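Sialidase B (Streptococcus pneumoniae serotype 4, PDB 4XJW) cleaves terminal sialic acid residues from oligosaccharides, glycoproteins and glycolipids, acting as an intramolecular trans-sialidase of glycosyl hydrolase family 33. Local coordinates at residues A[57-62]-A[141-146]; A[364-367]-A[371-374]. The protein carries 1 engineered substitution. All coordinates share one frame; numbering follows the deposited sequence.

Interaction 1 of 2, residues A[57-62]-A[141-146]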
# COMPACT_ATOMS: atom_id res chain seq x y z
N ALA A 57 -9.50 -41.13 -20.61
CA ALA A 57 -10.43 -40.52 -21.54
C ALA A 57 -11.80 -40.44 -20.87
O ALA A 57 -12.21 -41.38 -20.20
CB ALA A 57 -10.52 -41.33 -22.82
N GLY A 58 -12.48 -39.30 -21.03
CA GLY A 58 -13.79 -39.12 -20.43
C GLY A 58 -13.77 -38.49 -19.04
O GLY A 58 -14.83 -38.19 -18.49
N PHE A 59 -12.58 -38.31 -18.47
CA PHE A 59 -12.48 -37.79 -17.10
C PHE A 59 -11.58 -36.56 -17.01
O PHE A 59 -10.86 -36.38 -16.02
CB PHE A 59 -11.99 -38.88 -16.15
CG PHE A 59 -12.95 -40.02 -15.99
CD1 PHE A 59 -13.94 -39.97 -15.01
CD2 PHE A 59 -12.90 -41.12 -16.83
CE1 PHE A 59 -14.84 -41.02 -14.86
CE2 PHE A 59 -13.79 -42.17 -16.68
CZ PHE A 59 -14.77 -42.12 -15.70
N LYS A 60 -11.63 -35.70 -18.03
CA LYS A 60 -10.70 -34.58 -18.09
C LYS A 60 -10.95 -33.54 -17.01
O LYS A 60 -10.08 -32.72 -16.74
CB LYS A 60 -10.69 -33.94 -19.48
CG LYS A 60 -11.84 -33.00 -19.74
CD LYS A 60 -11.69 -32.34 -21.09
CE LYS A 60 -12.63 -31.15 -21.22
NZ LYS A 60 -13.97 -31.47 -20.68
N ASN A 61 -12.14 -33.56 -16.41
CA ASN A 61 -12.46 -32.61 -15.33
C ASN A 61 -12.36 -33.24 -13.95
O ASN A 61 -13.05 -32.82 -13.01
CB ASN A 61 -13.84 -31.99 -15.56
CG ASN A 61 -13.89 -31.18 -16.84
OD1 ASN A 61 -12.87 -30.70 -17.32
ND2 ASN A 61 -15.09 -31.04 -17.40
N ASN A 62 -11.51 -34.25 -13.82
CA ASN A 62 -11.25 -34.87 -12.54
C ASN A 62 -9.79 -34.68 -12.19
O ASN A 62 -8.96 -35.53 -12.51
CB ASN A 62 -11.56 -36.37 -12.58
CG ASN A 62 -13.04 -36.67 -12.46
OD1 ASN A 62 -13.89 -35.90 -12.90
ND2 ASN A 62 -13.35 -37.82 -11.85
N ASN A 141 -9.41 -37.91 -2.93
CA ASN A 141 -10.64 -38.64 -3.21
C ASN A 141 -11.31 -38.22 -4.51
O ASN A 141 -12.49 -38.48 -4.73
CB ASN A 141 -11.62 -38.54 -2.04
CG ASN A 141 -12.67 -39.64 -2.07
OD1 ASN A 141 -12.37 -40.79 -2.41
ND2 ASN A 141 -13.90 -39.29 -1.71
N ILE A 142 -10.55 -37.56 -5.39
CA ILE A 142 -11.06 -37.28 -6.72
C ILE A 142 -11.22 -38.62 -7.47
O ILE A 142 -10.29 -39.43 -7.51
CB ILE A 142 -10.17 -36.29 -7.48
CG1 ILE A 142 -10.24 -34.91 -6.82
CG2 ILE A 142 -10.57 -36.20 -8.94
CD1 ILE A 142 -9.10 -33.98 -7.20
N ASN A 143 -12.40 -38.85 -8.02
CA ASN A 143 -12.72 -40.15 -8.62
C ASN A 143 -11.75 -40.56 -9.71
O ASN A 143 -11.56 -39.85 -10.70
CB ASN A 143 -14.15 -40.15 -9.17
CG ASN A 143 -14.59 -41.54 -9.61
OD1 ASN A 143 -14.26 -42.54 -8.97
ND2 ASN A 143 -15.34 -41.60 -10.70
N GLY A 144 -11.10 -41.71 -9.51
CA GLY A 144 -10.23 -42.27 -10.53
C GLY A 144 -8.86 -41.65 -10.71
O GLY A 144 -8.23 -41.85 -11.74
N ILE A 145 -8.39 -40.89 -9.72
CA ILE A 145 -7.03 -40.36 -9.78
C ILE A 145 -6.04 -41.49 -10.03
O ILE A 145 -6.10 -42.54 -9.38
CB ILE A 145 -6.65 -39.59 -8.49
CG1 ILE A 145 -7.10 -38.13 -8.58
CG2 ILE A 145 -5.15 -39.63 -8.27
CD1 ILE A 145 -6.75 -37.32 -7.35
N ASP A 146 -5.16 -41.30 -11.02
CA ASP A 146 -4.16 -42.30 -11.38
C ASP A 146 -2.82 -41.70 -11.80
O ASP A 146 -1.92 -42.42 -12.23
CB ASP A 146 -4.70 -43.24 -12.48
CG ASP A 146 -5.11 -42.51 -13.76
OD1 ASP A 146 -4.61 -41.40 -14.05
OD2 ASP A 146 -5.95 -43.07 -14.50
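I142 opens the contact with its short branch: the methyl CG2 rests against the backbone and root of N62, 3.7 Å from N62 C and 3.8 Å from N62 CB. CG2 gets there because it stands anti to I142 N, with CG1 lying beside the backbone N, anti to the carbonyl carbon (chi1 -68°). D80, on strand 74-80, packs against both I142 and N62.

N143 follows with the one hydrogen bond between the segments. Its carbonyl O accepts from N62 ND2 at 2.9 Å, with an N-H...O angle of 166°. The oxygen lies in the amide plane of N62, though the donor comes in slightly tilted from the carbonyl plane. The two asparagine side chains run side by side in the same direction, their amides turned 56° apart, and N62 ND2 is 3.6 Å from N143 CB. Farther out, N143 ND2 comes obliquely to the F59 ring, 4.2 Å from F59 CE1. G144 and I145 then complete the type II turn that began at I142, with I145 N hydrogen-bonded to I142 O. In 57-62, a type I turn from F59 to N62 brings N62 to the contact.

The buried amide of N62 is satisfied at both ends: ND2 also donates to Q82 OE1, and OD1 accepts from A81 N. Q82 OE1 takes N143 ND2 as well, and N54 ND2 gives N143 O a second donor. A shared polar network thus fixes the rotation of the N62 amide and joins two loops of the concanavalin-like N-terminal domain.

Interaction 2 of 2, residues A[364-367]-A[371-374]; sequences YTIN and EVLE
T365 and L373 are joined by two backbone hydrogen bonds, T365 N to L373 O at 3.0 Å and L373 N to T365 O at 2.8 Å, making the antiparallel hydrogen-bonded pair at the middle of this hairpin. Y364-E374 and I366-V372, before and after it, are non-hydrogen-bonded pairs, where Y364 CA and I366 CA make CA-H...O contacts to L373 O and E371 O. N367 N extends the ladder to E371 O.

Beyond I366, side chains join the hydrogen bonding. N367 turns CG in between its own N and carbonyl carbon (chi1 67°), which folds the amide back across E371. OD1 accepts from E371 N at 2.9 Å, the donor standing above the carbonyl plane, and ND2 donates almost straight (178°) to E371 OE1 at 3.1 Å. That carboxylate oxygen is met on its anti side, with amide and carboxylate 51° apart.

Van der Waals packing occurs on both faces. On the face that carries Y364, I366, V372 and E374, I366 CD1 meets V372 CG2 at 3.9 Å, and V406 packs on both residues. The Y364 ring lies alongside the extended E374 chain, CE1 3.5 Å from E374 CG, and has F413 edge-to-face as another neighbour. On the opposite face, that of T365 and L373, the hydroxyl OG1 of T365 touches L373 CB at 3.5 Å.

One water links the ends of the Y364-E374 pair: it is 2.6 Å from Y364 OH and donates to E374 OE1.

Both ends of the N367 amide are engaged by E371, so its rotation is fixed and the hairpin is secured at the N367-E371 end; at the far end, the water ties hydroxyl to carboxylate without a direct bond between them.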
# COMPACT_ATOMS: atom_id res chain seq x y z
N TYR A 364 -20.30 26.09 23.49
CA TYR A 364 -19.52 24.98 22.95
C TYR A 364 -18.10 25.38 22.65
O TYR A 364 -17.84 26.49 22.19
CB TYR A 364 -20.16 24.46 21.67
CG TYR A 364 -21.55 23.91 21.84
CD1 TYR A 364 -21.75 22.63 22.34
CD2 TYR A 364 -22.65 24.67 21.50
CE1 TYR A 364 -23.02 22.12 22.49
CE2 TYR A 364 -23.92 24.17 21.64
CZ TYR A 364 -24.10 22.90 22.14
OH TYR A 364 -25.37 22.41 22.29
N THR A 365 -17.17 24.46 22.90
CA THR A 365 -15.79 24.64 22.50
C THR A 365 -15.27 23.40 21.78
O THR A 365 -15.86 22.32 21.87
CB THR A 365 -14.87 24.97 23.70
OG1 THR A 365 -14.92 23.89 24.65
CG2 THR A 365 -15.30 26.27 24.38
N ILE A 366 -14.16 23.57 21.06
CA ILE A 366 -13.48 22.47 20.39
C ILE A 366 -12.11 22.32 21.04
O ILE A 366 -11.38 23.31 21.17
CB ILE A 366 -13.31 22.77 18.89
CG1 ILE A 366 -14.65 23.13 18.25
CG2 ILE A 366 -12.66 21.61 18.17
CD1 ILE A 366 -15.70 22.02 18.31
N ASN A 367 -11.74 21.11 21.44
CA ASN A 367 -10.42 20.89 22.03
C ASN A 367 -9.34 20.63 20.97
O ASN A 367 -9.61 20.79 19.77
CB ASN A 367 -10.43 19.81 23.13
CG ASN A 367 -10.72 18.40 22.60
OD1 ASN A 367 -10.67 18.15 21.39
ND2 ASN A 367 -11.02 17.48 23.50
N GLU A 371 -12.48 17.63 19.14
CA GLU A 371 -13.65 17.08 19.80
C GLU A 371 -14.54 18.19 20.37
O GLU A 371 -14.05 19.24 20.77
CB GLU A 371 -13.22 16.10 20.89
CG GLU A 371 -12.51 14.87 20.33
CD GLU A 371 -11.68 14.12 21.36
OE1 GLU A 371 -11.61 14.56 22.53
OE2 GLU A 371 -11.10 13.07 21.00
N VAL A 372 -15.85 17.94 20.39
CA VAL A 372 -16.82 18.94 20.82
C VAL A 372 -17.08 18.87 22.32
O VAL A 372 -17.37 17.80 22.87
CB VAL A 372 -18.16 18.76 20.10
CG1 VAL A 372 -19.15 19.84 20.54
CG2 VAL A 372 -17.96 18.80 18.59
N LEU A 373 -16.98 20.02 22.99
CA LEU A 373 -17.31 20.12 24.40
C LEU A 373 -18.49 21.06 24.58
O LEU A 373 -18.61 22.05 23.86
CB LEU A 373 -16.11 20.63 25.21
CG LEU A 373 -15.05 19.62 25.67
CD1 LEU A 373 -14.33 18.96 24.51
CD2 LEU A 373 -14.05 20.28 26.59
N GLU A 374 -19.38 20.74 25.52
CA GLU A 374 -20.45 21.66 25.89
C GLU A 374 -20.30 22.05 27.35
O GLU A 374 -20.36 21.20 28.24
CB GLU A 374 -21.83 21.04 25.64
CG GLU A 374 -22.99 21.97 26.01
CD GLU A 374 -24.34 21.32 25.84
OE1 GLU A 374 -24.39 20.09 25.65
OE2 GLU A 374 -25.36 22.05 25.88
O HOH W 1 -25.82 19.93 23.09

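How the interactions relate
From the N terminus, interaction 1 comes first. It brings the loop between strands 46-53 and 63-69 against the one leading from strand 126-132 into strand 147-150, closing a long excursion of 78 residues that is rich in strand. Strands 46-53, 63-69 and 147-150 belong to one antiparallel sheet, so this contact joins loops at the ends of adjacent interior strands. Only after that excursion has closed does interaction 2 begin: a local hairpin with three residues between its segments, inside another antiparallel sheet. The two are therefore in series, neither nesting nor crossing. They lie on opposite sides of the chain's centre, with nearest atoms about 55 Å apart, and both are away from the active site and the bound inhibitor.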